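Local coordinates for protein glutathione S-transferase omega-like 2 (Saccharomyces cerevisiae, PDB 5LKB) that reduces disulfides, dehydroascorbate and dimethylarsinic acid with glutathione through a single cysteine nucleophile and reacts with glutathionyl-(hydro)quinones, at residues Trp39-Leu44 and Gly66-His71; Arg56-Leu61 and Thr197-Ala202; Tyr146-Gln151 and Thr166-Asn171; Tyr224-Ala229 and Ser237-Val242; Pro299-His304 and Leu344-Ser349. One frame throughout, in Å; residues are numbered along the deposited sequence.

Contact 1 (Trp39-Leu44 and Gly66-His71)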
# COMPACT_ATOMS: atom_id res chain seq x y z
N TRP A 39 -9.97 20.93 29.94
CA TRP A 39 -10.61 20.05 28.99
C TRP A 39 -9.59 19.72 27.90
O TRP A 39 -8.70 20.51 27.59
CB TRP A 39 -11.81 20.72 28.31
CG TRP A 39 -12.92 19.74 28.01
CD1 TRP A 39 -13.25 19.21 26.81
CD2 TRP A 39 -13.82 19.19 28.95
NE1 TRP A 39 -14.31 18.34 26.95
CE2 TRP A 39 -14.68 18.34 28.27
CE3 TRP A 39 -13.99 19.37 30.32
CZ2 TRP A 39 -15.71 17.67 28.92
CZ3 TRP A 39 -14.96 18.71 30.95
CH2 TRP A 39 -15.83 17.85 30.25
N LEU A 40 -9.71 18.53 27.36
CA LEU A 40 -8.81 18.02 26.34
C LEU A 40 -9.66 17.73 25.11
O LEU A 40 -10.47 16.79 25.13
CB LEU A 40 -8.07 16.78 26.86
CG LEU A 40 -7.05 16.21 25.88
CD1 LEU A 40 -5.90 17.28 25.67
CD2 LEU A 40 -6.48 14.93 26.40
N TYR A 41 -9.46 18.51 24.03
CA TYR A 41 -10.16 18.31 22.76
C TYR A 41 -9.21 17.61 21.79
O TYR A 41 -8.09 18.07 21.59
CB TYR A 41 -10.57 19.64 22.13
CG TYR A 41 -11.63 20.43 22.93
CD1 TYR A 41 -12.98 20.14 22.77
CD2 TYR A 41 -11.27 21.41 23.85
CE1 TYR A 41 -13.95 20.83 23.48
CE2 TYR A 41 -12.23 22.10 24.54
CZ TYR A 41 -13.56 21.84 24.33
OH TYR A 41 -14.51 22.54 25.06
N VAL A 42 -9.65 16.49 21.21
CA VAL A 42 -8.79 15.64 20.40
C VAL A 42 -9.52 15.20 19.16
O VAL A 42 -10.74 15.32 19.04
CB VAL A 42 -8.35 14.37 21.16
CG1 VAL A 42 -7.67 14.71 22.47
CG2 VAL A 42 -9.54 13.49 21.46
N SER A 43 -8.74 14.67 18.21
CA SER A 43 -9.23 13.68 17.25
C SER A 43 -8.62 12.34 17.59
O SER A 43 -7.44 12.25 17.89
CB SER A 43 -8.87 14.03 15.81
OG SER A 43 -9.17 12.95 14.92
N LEU A 44 -9.43 11.26 17.53
CA LEU A 44 -8.87 9.91 17.65
C LEU A 44 -8.04 9.48 16.44
O LEU A 44 -7.23 8.56 16.59
CB LEU A 44 -10.01 8.93 17.83
CG LEU A 44 -10.76 8.93 19.15
CD1 LEU A 44 -12.06 8.19 19.10
CD2 LEU A 44 -9.83 8.30 20.18
N GLY A 66 -11.89 16.51 31.44
CA GLY A 66 -12.85 15.94 30.50
C GLY A 66 -12.26 15.86 29.13
O GLY A 66 -11.30 16.56 28.83
N CYS A 67 -12.92 15.10 28.24
CA CYS A 67 -12.46 15.00 26.86
C CYS A 67 -13.63 15.04 25.88
O CYS A 67 -14.68 14.46 26.17
CB CYS A 67 -11.72 13.69 26.73
SG CYS A 67 -11.21 13.17 25.06
N SER A 68 -13.41 15.68 24.74
CA SER A 68 -14.37 15.73 23.67
C SER A 68 -13.61 15.42 22.38
O SER A 68 -12.40 15.69 22.30
CB SER A 68 -15.06 17.07 23.54
OG SER A 68 -15.80 17.29 24.76
N VAL A 69 -14.32 14.90 21.38
CA VAL A 69 -13.68 14.32 20.18
C VAL A 69 -14.29 14.93 18.92
O VAL A 69 -15.50 14.85 18.70
CB VAL A 69 -13.81 12.80 20.17
CG1 VAL A 69 -13.03 12.27 18.97
CG2 VAL A 69 -13.31 12.20 21.43
N VAL A 70 -13.44 15.52 18.07
CA VAL A 70 -13.88 16.02 16.79
C VAL A 70 -14.15 14.87 15.81
O VAL A 70 -13.68 13.75 16.01
CB VAL A 70 -12.85 17.00 16.18
CG1 VAL A 70 -12.77 18.28 17.07
CG2 VAL A 70 -11.50 16.39 15.96
N HIS A 71 -14.87 15.20 14.75
CA HIS A 71 -15.14 14.29 13.64
C HIS A 71 -13.84 13.91 12.99
O HIS A 71 -12.88 14.69 12.94
CB HIS A 71 -16.05 14.97 12.64
CG HIS A 71 -16.82 14.05 11.75
ND1 HIS A 71 -16.24 13.39 10.70
CD2 HIS A 71 -18.14 13.73 11.73
CE1 HIS A 71 -17.18 12.69 10.07
NE2 HIS A 71 -18.34 12.89 10.67
O HOH W 1 -11.60 11.99 15.60

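Contact 2 (Arg56-Leu61 and Thr197-Ala202)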
# COMPACT_ATOMS: atom_id res chain seq x y z
N ARG A 56 -3.20 10.78 29.55
CA ARG A 56 -4.34 11.03 30.42
C ARG A 56 -4.81 9.76 31.12
O ARG A 56 -5.13 9.77 32.33
CB ARG A 56 -5.46 11.75 29.66
CG ARG A 56 -6.80 11.86 30.40
CD ARG A 56 -7.70 12.71 29.59
NE ARG A 56 -9.11 12.68 29.99
CZ ARG A 56 -10.08 11.92 29.49
NH1 ARG A 56 -9.86 11.02 28.52
NH2 ARG A 56 -11.32 12.11 29.92
N ALA A 57 -4.91 8.66 30.40
CA ALA A 57 -5.33 7.41 31.03
C ALA A 57 -4.28 6.90 32.01
O ALA A 57 -4.63 6.51 33.15
CB ALA A 57 -5.61 6.36 29.97
N LEU A 58 -3.02 6.84 31.61
CA LEU A 58 -1.96 6.22 32.40
C LEU A 58 -1.77 6.99 33.70
O LEU A 58 -1.44 6.42 34.74
CB LEU A 58 -0.64 6.20 31.62
CG LEU A 58 -0.52 5.16 30.48
CD1 LEU A 58 0.78 5.36 29.71
CD2 LEU A 58 -0.54 3.76 30.98
N LYS A 59 -1.97 8.30 33.65
CA LYS A 59 -1.78 9.11 34.85
C LYS A 59 -3.06 9.25 35.65
O LYS A 59 -3.06 10.00 36.66
CB LYS A 59 -1.20 10.47 34.47
CG LYS A 59 0.31 10.43 34.06
CD LYS A 59 1.21 9.99 35.19
CE LYS A 59 1.49 11.17 36.10
NZ LYS A 59 1.68 10.74 37.56
N GLY A 60 -4.14 8.55 35.27
CA GLY A 60 -5.35 8.53 36.09
C GLY A 60 -6.14 9.81 36.14
O GLY A 60 -6.70 10.15 37.19
N LEU A 61 -6.17 10.57 35.06
CA LEU A 61 -6.73 11.90 34.98
C LEU A 61 -8.03 11.96 34.20
O LEU A 61 -8.50 13.06 33.87
CB LEU A 61 -5.70 12.89 34.40
CG LEU A 61 -4.40 13.00 35.15
CD1 LEU A 61 -3.31 13.70 34.35
CD2 LEU A 61 -4.71 13.79 36.47
N THR A 197 3.14 6.90 39.20
CA THR A 197 3.55 6.63 37.83
C THR A 197 4.32 7.84 37.31
O THR A 197 3.88 8.98 37.48
CB THR A 197 2.31 6.37 36.97
OG1 THR A 197 1.68 5.14 37.37
CG2 THR A 197 2.67 6.22 35.57
N ASP A 198 5.49 7.58 36.71
CA ASP A 198 6.32 8.63 36.13
C ASP A 198 6.80 8.20 34.75
O ASP A 198 7.66 7.32 34.62
CB ASP A 198 7.52 8.93 37.05
CG ASP A 198 8.24 10.20 36.66
OD1 ASP A 198 8.01 10.80 35.56
OD2 ASP A 198 9.11 10.66 37.47
N LEU A 199 6.30 8.89 33.74
CA LEU A 199 6.62 8.58 32.34
C LEU A 199 7.93 9.22 31.88
O LEU A 199 8.42 8.92 30.80
CB LEU A 199 5.42 8.98 31.49
CG LEU A 199 4.16 8.15 31.75
CD1 LEU A 199 2.96 8.79 31.13
CD2 LEU A 199 4.31 6.76 31.24
N VAL A 200 8.54 10.06 32.70
CA VAL A 200 9.79 10.74 32.36
C VAL A 200 10.69 10.70 33.61
O VAL A 200 11.03 11.76 34.19
CB VAL A 200 9.52 12.17 31.89
CG1 VAL A 200 10.79 12.72 31.30
CG2 VAL A 200 8.38 12.19 30.83
N PRO A 201 11.08 9.52 34.06
CA PRO A 201 11.95 9.43 35.25
C PRO A 201 13.30 10.11 35.04
O PRO A 201 13.92 10.04 33.98
CB PRO A 201 12.13 7.92 35.46
CG PRO A 201 11.72 7.27 34.19
CD PRO A 201 10.75 8.19 33.51
N ALA A 202 13.80 10.71 36.12
CA ALA A 202 15.02 11.48 36.03
C ALA A 202 16.18 10.68 35.48
O ALA A 202 17.01 11.20 34.72
CB ALA A 202 15.40 11.93 37.44
O HOH W 2 -0.39 3.82 35.35

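Contact 3 (Tyr146-Gln151 and Thr166-Asn171)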
# COMPACT_ATOMS: atom_id res chain seq x y z
N TYR A 146 -10.39 31.13 18.04
CA TYR A 146 -10.73 32.55 17.96
C TYR A 146 -11.19 33.10 19.31
O TYR A 146 -10.93 34.27 19.64
CB TYR A 146 -11.81 32.76 16.88
CG TYR A 146 -11.34 32.58 15.45
CD1 TYR A 146 -10.12 33.13 15.02
CD2 TYR A 146 -12.10 31.89 14.52
CE1 TYR A 146 -9.69 32.98 13.68
CE2 TYR A 146 -11.66 31.75 13.17
CZ TYR A 146 -10.46 32.27 12.79
OH TYR A 146 -10.02 32.16 11.49
N LYS A 147 -11.89 32.29 20.11
CA LYS A 147 -12.20 32.69 21.48
C LYS A 147 -10.94 33.03 22.26
O LYS A 147 -10.85 34.09 22.89
CB LYS A 147 -13.00 31.60 22.18
CG LYS A 147 -13.43 31.94 23.62
CD LYS A 147 -14.27 33.22 23.66
CE LYS A 147 -14.65 33.55 25.08
NZ LYS A 147 -15.49 34.78 25.17
N SER A 148 -9.95 32.15 22.23
CA SER A 148 -8.71 32.38 22.94
C SER A 148 -7.98 33.60 22.39
O SER A 148 -7.50 34.45 23.17
CB SER A 148 -7.83 31.13 22.84
OG SER A 148 -6.85 31.02 23.86
N ASP A 149 -7.93 33.75 21.08
CA ASP A 149 -7.10 34.77 20.43
C ASP A 149 -7.81 35.13 19.13
O ASP A 149 -7.73 34.38 18.14
CB ASP A 149 -5.67 34.29 20.18
CG ASP A 149 -4.86 35.27 19.37
OD1 ASP A 149 -5.36 36.38 19.15
OD2 ASP A 149 -3.74 34.90 18.93
N PRO A 150 -8.60 36.20 19.13
CA PRO A 150 -9.30 36.61 17.90
C PRO A 150 -8.39 36.89 16.72
O PRO A 150 -8.87 36.89 15.59
CB PRO A 150 -10.08 37.86 18.35
CG PRO A 150 -10.34 37.59 19.82
CD PRO A 150 -9.03 36.99 20.29
N GLN A 151 -7.10 37.11 16.95
CA GLN A 151 -6.16 37.37 15.87
C GLN A 151 -5.45 36.12 15.38
O GLN A 151 -4.52 36.23 14.58
CB GLN A 151 -5.11 38.40 16.35
CG GLN A 151 -5.54 39.85 16.18
CD GLN A 151 -6.82 40.16 16.91
OE1 GLN A 151 -6.83 40.22 18.14
NE2 GLN A 151 -7.91 40.31 16.17
N THR A 166 -10.64 30.83 32.12
CA THR A 166 -10.25 31.97 31.33
C THR A 166 -10.72 31.85 29.87
O THR A 166 -10.61 32.82 29.10
CB THR A 166 -8.73 32.17 31.43
OG1 THR A 166 -8.07 31.03 30.85
CG2 THR A 166 -8.23 32.33 32.87
N GLN A 167 -11.22 30.66 29.46
CA GLN A 167 -11.66 30.40 28.08
C GLN A 167 -10.53 30.64 27.11
O GLN A 167 -10.65 31.43 26.18
CB GLN A 167 -12.93 31.16 27.71
CG GLN A 167 -14.04 30.84 28.68
CD GLN A 167 -15.41 31.19 28.17
OE1 GLN A 167 -15.60 31.45 26.98
NE2 GLN A 167 -16.39 31.17 29.07
N THR A 168 -9.39 30.01 27.39
CA THR A 168 -8.22 30.14 26.54
C THR A 168 -7.66 28.76 26.29
O THR A 168 -7.88 27.82 27.07
CB THR A 168 -7.13 31.03 27.22
OG1 THR A 168 -6.80 30.51 28.52
CG2 THR A 168 -7.57 32.50 27.29
N ILE A 169 -6.83 28.68 25.27
CA ILE A 169 -6.01 27.50 25.06
C ILE A 169 -4.76 27.62 25.90
O ILE A 169 -3.96 28.54 25.71
CB ILE A 169 -5.67 27.39 23.57
CG1 ILE A 169 -6.94 27.30 22.77
CG2 ILE A 169 -4.72 26.23 23.33
CD1 ILE A 169 -6.69 27.10 21.30
N VAL A 170 -4.59 26.68 26.84
CA VAL A 170 -3.39 26.63 27.66
C VAL A 170 -2.21 26.22 26.81
O VAL A 170 -1.16 26.87 26.77
CB VAL A 170 -3.57 25.68 28.87
CG1 VAL A 170 -2.24 25.52 29.67
CG2 VAL A 170 -4.75 26.16 29.78
N ASN A 171 -2.38 25.12 26.07
CA ASN A 171 -1.27 24.52 25.36
C ASN A 171 -1.87 23.69 24.24
O ASN A 171 -2.83 22.94 24.49
CB ASN A 171 -0.43 23.67 26.28
CG ASN A 171 0.91 23.33 25.72
OD1 ASN A 171 0.99 22.58 24.73
ND2 ASN A 171 1.99 23.80 26.34
O HOH W 3 -11.00 34.19 25.98

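Contact 4 (Tyr224-Ala229 and Ser237-Val242)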
# COMPACT_ATOMS: atom_id res chain seq x y z
N TYR A 224 4.81 12.05 7.70
CA TYR A 224 4.06 13.15 7.12
C TYR A 224 4.87 13.90 6.06
O TYR A 224 4.34 14.24 5.01
CB TYR A 224 3.66 14.14 8.20
CG TYR A 224 2.49 13.67 9.04
CD1 TYR A 224 1.21 13.88 8.62
CD2 TYR A 224 2.69 13.12 10.27
CE1 TYR A 224 0.11 13.49 9.38
CE2 TYR A 224 1.59 12.67 11.05
CZ TYR A 224 0.29 12.93 10.61
OH TYR A 224 -0.84 12.56 11.37
N LYS A 225 6.17 14.12 6.32
CA LYS A 225 7.04 14.69 5.28
C LYS A 225 7.09 13.79 4.04
O LYS A 225 7.18 14.29 2.91
CB LYS A 225 8.42 14.95 5.87
CG LYS A 225 8.44 16.05 6.96
CD LYS A 225 9.85 16.37 7.44
CE LYS A 225 10.40 15.24 8.24
NZ LYS A 225 11.73 15.57 8.84
N THR A 226 6.98 12.46 4.25
CA THR A 226 6.91 11.51 3.14
C THR A 226 5.57 11.60 2.42
O THR A 226 5.53 11.77 1.21
CB THR A 226 7.16 10.10 3.66
OG1 THR A 226 8.43 9.99 4.28
CG2 THR A 226 7.09 9.09 2.53
N GLY A 227 4.46 11.46 3.15
CA GLY A 227 3.17 11.32 2.49
C GLY A 227 2.62 12.60 1.93
O GLY A 227 1.84 12.57 0.97
N PHE A 228 2.97 13.73 2.56
CA PHE A 228 2.53 15.03 2.09
C PHE A 228 3.51 15.63 1.07
O PHE A 228 3.22 16.69 0.52
CB PHE A 228 2.38 16.00 3.26
CG PHE A 228 1.17 15.78 4.17
CD1 PHE A 228 0.04 15.08 3.77
CD2 PHE A 228 1.18 16.39 5.45
CE1 PHE A 228 -1.06 14.99 4.59
CE2 PHE A 228 0.08 16.26 6.27
CZ PHE A 228 -1.03 15.58 5.85
N ALA A 229 4.65 15.00 0.81
CA ALA A 229 5.50 15.51 -0.27
C ALA A 229 4.73 15.57 -1.57
O ALA A 229 3.95 14.65 -1.92
CB ALA A 229 6.76 14.71 -0.37
N SER A 237 13.55 11.13 -0.59
CA SER A 237 14.44 11.46 0.52
C SER A 237 13.78 11.11 1.85
O SER A 237 14.40 10.49 2.72
CB SER A 237 14.82 12.94 0.44
OG SER A 237 15.57 13.29 1.58
N GLU A 238 12.54 11.52 2.02
CA GLU A 238 11.88 11.32 3.32
C GLU A 238 11.55 9.86 3.59
O GLU A 238 11.68 9.40 4.72
CB GLU A 238 10.67 12.23 3.45
CG GLU A 238 11.00 13.70 3.36
CD GLU A 238 11.79 14.27 4.54
OE1 GLU A 238 11.97 13.56 5.55
OE2 GLU A 238 12.16 15.48 4.45
N VAL A 239 11.09 9.11 2.57
CA VAL A 239 10.78 7.70 2.82
C VAL A 239 12.02 6.91 3.15
O VAL A 239 11.99 6.00 3.99
CB VAL A 239 9.96 7.05 1.68
CG1 VAL A 239 10.80 6.72 0.43
CG2 VAL A 239 9.25 5.81 2.19
N ASN A 240 13.14 7.20 2.48
CA ASN A 240 14.36 6.48 2.84
C ASN A 240 14.74 6.79 4.28
O ASN A 240 15.21 5.91 5.00
CB ASN A 240 15.51 6.88 1.91
CG ASN A 240 15.53 6.07 0.61
OD1 ASN A 240 15.83 4.89 0.61
ND2 ASN A 240 15.24 6.71 -0.45
N ASN A 241 14.53 8.03 4.68
CA ASN A 241 14.85 8.47 6.05
C ASN A 241 13.96 7.76 7.07
O ASN A 241 14.46 7.35 8.13
CB ASN A 241 14.77 9.98 6.13
CG ASN A 241 15.28 10.50 7.46
OD1 ASN A 241 16.46 10.29 7.82
ND2 ASN A 241 14.40 11.06 8.22
N VAL A 242 12.66 7.59 6.78
CA VAL A 242 11.78 6.87 7.69
C VAL A 242 12.33 5.48 7.93
O VAL A 242 12.44 5.01 9.06
CB VAL A 242 10.36 6.83 7.11
CG1 VAL A 242 9.52 5.78 7.83
CG2 VAL A 242 9.64 8.18 7.16
O HOH W 4 13.19 16.63 6.67

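Contact 5 (Pro299-His304 and Leu344-Ser349)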
# COMPACT_ATOMS: atom_id res chain seq x y z
N PRO A 299 -1.96 0.21 9.14
CA PRO A 299 -3.32 0.56 8.69
C PRO A 299 -3.42 1.70 7.70
O PRO A 299 -4.38 1.74 6.91
CB PRO A 299 -4.04 0.89 10.02
CG PRO A 299 -3.36 0.06 11.01
CD PRO A 299 -1.90 0.11 10.61
N VAL A 300 -2.51 2.69 7.78
CA VAL A 300 -2.57 3.91 6.95
C VAL A 300 -1.24 4.25 6.28
O VAL A 300 -1.19 4.51 5.08
CB VAL A 300 -3.05 5.12 7.79
CG1 VAL A 300 -2.79 6.41 7.00
CG2 VAL A 300 -4.51 4.90 8.12
N TYR A 301 -0.16 4.38 7.03
CA TYR A 301 1.00 5.06 6.46
C TYR A 301 1.61 4.29 5.27
O TYR A 301 2.14 4.91 4.34
CB TYR A 301 2.05 5.35 7.51
CG TYR A 301 1.57 6.29 8.60
CD1 TYR A 301 0.67 7.34 8.35
CD2 TYR A 301 2.03 6.13 9.88
CE1 TYR A 301 0.28 8.23 9.39
CE2 TYR A 301 1.66 7.00 10.90
CZ TYR A 301 0.79 8.02 10.63
OH TYR A 301 0.38 8.91 11.62
N VAL A 302 1.58 2.96 5.30
CA VAL A 302 2.09 2.15 4.19
C VAL A 302 1.40 2.51 2.86
O VAL A 302 2.06 2.93 1.90
CB VAL A 302 1.98 0.66 4.51
CG1 VAL A 302 2.29 -0.20 3.27
CG2 VAL A 302 2.95 0.27 5.58
N GLN A 303 0.09 2.37 2.78
CA GLN A 303 -0.62 2.64 1.54
C GLN A 303 -0.78 4.11 1.25
O GLN A 303 -0.62 4.56 0.10
CB GLN A 303 -1.99 1.97 1.55
CG GLN A 303 -2.78 1.95 0.28
CD GLN A 303 -3.42 3.25 -0.10
OE1 GLN A 303 -3.86 4.02 0.75
NE2 GLN A 303 -3.49 3.52 -1.40
N HIS A 304 -1.18 4.86 2.25
CA HIS A 304 -1.69 6.19 2.06
C HIS A 304 -0.56 7.20 1.99
O HIS A 304 -0.61 8.15 1.16
CB HIS A 304 -2.61 6.56 3.22
CG HIS A 304 -3.22 7.92 3.12
ND1 HIS A 304 -4.24 8.24 2.23
CD2 HIS A 304 -2.98 9.03 3.86
CE1 HIS A 304 -4.55 9.52 2.41
NE2 HIS A 304 -3.78 10.02 3.38
N LEU A 344 -10.38 6.26 8.30
CA LEU A 344 -11.27 7.21 7.64
C LEU A 344 -10.67 8.60 7.57
O LEU A 344 -10.70 9.25 6.53
CB LEU A 344 -12.63 7.24 8.34
CG LEU A 344 -13.52 6.00 8.19
CD1 LEU A 344 -14.64 6.10 9.22
CD2 LEU A 344 -14.06 5.98 6.74
N HIS A 345 -10.08 9.08 8.67
CA HIS A 345 -9.53 10.44 8.63
C HIS A 345 -8.60 10.63 7.45
O HIS A 345 -8.74 11.57 6.64
CB HIS A 345 -8.77 10.78 9.91
CG HIS A 345 -7.95 12.00 9.75
ND1 HIS A 345 -8.53 13.23 9.54
CD2 HIS A 345 -6.60 12.19 9.64
CE1 HIS A 345 -7.58 14.12 9.29
NE2 HIS A 345 -6.41 13.52 9.35
N TYR A 346 -7.56 9.80 7.38
CA TYR A 346 -6.51 10.05 6.41
C TYR A 346 -7.04 9.88 5.00
O TYR A 346 -6.81 10.72 4.14
CB TYR A 346 -5.34 9.12 6.67
CG TYR A 346 -4.44 9.50 7.88
CD1 TYR A 346 -4.71 9.04 9.16
CD2 TYR A 346 -3.29 10.24 7.69
CE1 TYR A 346 -3.89 9.34 10.19
CE2 TYR A 346 -2.45 10.58 8.73
CZ TYR A 346 -2.77 10.14 9.98
OH TYR A 346 -1.96 10.36 11.07
N THR A 347 -7.73 8.77 4.75
CA THR A 347 -8.12 8.45 3.38
C THR A 347 -9.24 9.34 2.86
O THR A 347 -9.35 9.56 1.65
CB THR A 347 -8.52 6.99 3.25
OG1 THR A 347 -9.66 6.74 4.06
CG2 THR A 347 -7.34 6.06 3.58
N ARG A 348 -10.12 9.82 3.74
CA ARG A 348 -11.23 10.67 3.32
C ARG A 348 -10.91 12.15 3.36
O ARG A 348 -11.61 12.91 2.70
CB ARG A 348 -12.44 10.44 4.22
CG ARG A 348 -12.94 9.01 4.33
CD ARG A 348 -13.42 8.53 2.96
NE ARG A 348 -14.08 7.23 3.08
CZ ARG A 348 -15.32 7.03 3.51
NH1 ARG A 348 -16.11 8.09 3.82
NH2 ARG A 348 -15.77 5.81 3.68
N SER A 349 -9.85 12.57 4.04
CA SER A 349 -9.57 14.00 4.12
C SER A 349 -8.49 14.48 3.17
O SER A 349 -8.49 15.66 2.81
CB SER A 349 -9.14 14.39 5.54
OG SER A 349 -10.05 13.96 6.53

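Contact 1 (Trp39-Leu44 and Gly66-His71)
From Trp39 against Gly66 to Val42 against Val69, two strands run parallel, their axes 4.7 Å apart at closest approach and inclined by 20°, joined by backbone bonds from Leu40 N to Gly66 O, Ser68 N to Leu40 O, Val42 N to Ser68 O and Val70 N to Val42 O. The indole of Trp39 folds over the other strand and lies flat on Gly66, whose CA stands 3.4 Å from the centroid of the six-membered ring, 6° off its normal; a CB on Gly66 would clash with CH2 of Trp39. At the rim NE1 gives a nearly straight hydrogen bond (163°) at 2.8 Å to Ser68 OG, which lies anti to its own carbonyl carbon and close to the ring plane. On the other face of the sheet, Val42 CG2 packs against both Cys67 SG and Val69 CG2, each at 4.0 Å, and Leu44 crosses Val69 at about a right angle. Beyond the strands, a water accepts from Leu44 N, donates to Val70 O and bonds Ser43 OG, which also hydrogen-bonds Ala45 N. Ser43 adjoins glutathione-binding Trp79 and Val158. With helix 47-58 as crossover, this is the beta-alpha-beta unit that opens the thioredoxin-like domain of glutathione transferases.

Contact 2 (Arg56-Leu61 and Thr197-Ala202)
One direct hydrogen bond crosses between Lys59 and Thr197: NZ of Lys59 reaches the backbone O of Thr197 at 2.8 Å, with a C=O...N angle of 149° and the donor tilted out of the carbonyl plane. The lysine chain bends at chi2, chi3 and chi4, which curls it back alongside Thr197. The same ammonium also bonds His194 O, so a carbonyl in the last turn of helix 192-196 and one just after the helix share one donor. A water adds a second polar link, donating to Leu58 O at 2.9 Å and lying 3.2 Å from Thr197 OG1.

The apolar part is a leucine pair. Leu58 CD1 meets Leu199 CD2 at 4.1 Å, the two side chains crossing at about a right angle, and both rest on Ile288 of helix 285-304. The methylene CD of Lys59 passes the methyl CG2 of Thr197 at 4.1 Å. A methionine in place of Lys59 would probably leave the carbonyls of Thr197 and His194 without their shared donor and free the loop to shift.

Within the segments, a Schellman motif with Gly60 as its C-prime residue ends helix 47-58, and an Asx turn at Asp198 shapes the loop. The chemistry is thus that of a cationic tip gathering backbone carbonyls beside a leucine contact, fastening the end of a thioredoxin-domain helix to the loop that leads into helix 205-220.

Contact 3 (Tyr146-Gln151 and Thr166-Asn171)
Ser148 points its hydroxyl straight at the edge strand: OG accepts the N-H of Ile169 at 2.7 Å with an angle of 165°. With OG anti to the backbone N (chi1 -158°), the hydroxyl leaves the last turn of helix 141-148 on the side of the strand. There it also lies 3.1 Å from Thr168 CA, while the CB of Ser148 faces CG1 of Ile169 at 3.9 Å.

Lys147 and Gln167 meet at a slant beside this bond. The lysine chain, bent at chi2 and straight thereafter, brings its CE to within 3.0 Å of Gln167 OE1, whereas NZ stays 3.8 Å from that oxygen. Both side chains also lean on Trp162 of strand 160-163. Gln167 and Thr168 form a G1 bulge opposite Asp163 at the turn between the two strands. Thr168 turns its own hydroxyl to Tyr31. A water near Lys147 O and Gln167 O, at 2.8 Å from the latter, lies between the two backbones.

A single direct hydrogen bond therefore ties the helix end to strand 168-171 in a surface contact, and the lysine-glutamine pair beside it adds a close methylene-to-amide-oxygen contact, with the ammonium farther off.

Contact 4 (Tyr224-Ala229 and Ser237-Val242)
Glu238 starts against Thr226 and runs out along Lys225. Its CB sits 3.3 Å from Thr226 OG1, a hydroxyl whose hydrogen bond goes to Gly222 O within its own helix. CG, anti to the carbonyl carbon (chi1 -60°), passes Lys225 CB at 3.8 Å. The chain then bends at chi2 (-69°), which lays the carboxylate along the lysine: CD is 3.7 Å from Lys225 CB and OE1 is 3.5 Å from Lys225 CE. At the tip, OE1 makes a long salt bridge of 3.9 Å to Lys225 NZ, while OE2 accepts at 2.7 Å from a water that in turn accepts a hydrogen bond from NZ. The ammonium has a further partner in Asp217 O.

With the glutamate replaced by an alanine, Lys225 is likely to lose its acidic mate and the cover over its methylenes.

Next to this polar pair, Thr226 turns its methyl CG2 to Val239 CB at 3.6 Å, and its OG1 touches Val242 CG2. The short helix 222-227 is thereby seated against the early turns of helix 232-264 in the all-helical C-terminal domain. Val242 continues inward to Phe297 of helix 285-304, and Val239 packs outward on Leu361 of the second subunit.

Contact 5 (Pro299-His304 and Leu344-Ser349)
Tyr346 is the centre of the contact, met by Val300, Tyr301 and His304 together. Val300 CG1 sits over one face of its ring, 4.0 Å from the centroid. The ring of Tyr301 turns its edge to Tyr346 in an offset edge-to-face pair, planes at 87° and centroids 5.5 Å apart, and the two hydroxyls lie 2.8 Å apart, Tyr301 OH to Tyr346 OH, and hydrogen-bond. Nearer the backbone, Tyr346 CB lies over the face of the His304 imidazole, 4.0 Å from its centroid.

In the next shell, Tyr346 OH probably also bonds the hydroxyl of Tyr224, making a cluster of three tyrosines. His345 CD2 covers the opposite face of the Tyr346 ring, and His304 NE2 is held by His350 ND1. His304 CG lies anti to its own N (chi1 -179°), which sends the ring across to helix 339-349.

The axes of the two short helical segments lie 10.1 Å apart at closest approach, 29° from parallel. Tyr301 and Tyr346 both touch Pro47 at the start of helix 47-58, and Tyr346 lies about 6 Å, side chain to side chain, from the nucleophile Cys46. This is consistent with helices 285-304 and 339-349 forming the C-terminal domain's side of the active site.

How the contacts relate
Contacts 1 and 3 share the four-stranded sheet of the thioredoxin-like domain, at edge strand 66-69 and edge strand 168-171, their centres about 16 Å apart. Contact 2 crosses contact 1 along the chain and touches it: Arg56, on helix 47-58, packs on Cys67 and Leu40. Contact 2 also encloses contact 3 in sequence, and its second segment lies in the loop that leads to helix 205-220. Contacts 4 and 5 follow in the helical domain, centres about 15 Å apart, and meet through the hydroxyls of Tyr224 and Tyr346. Contact 5 comes within about 5 Å of contact 1, nearest atoms, consistent with the active site lying between the two domains, as in other glutathione transferases.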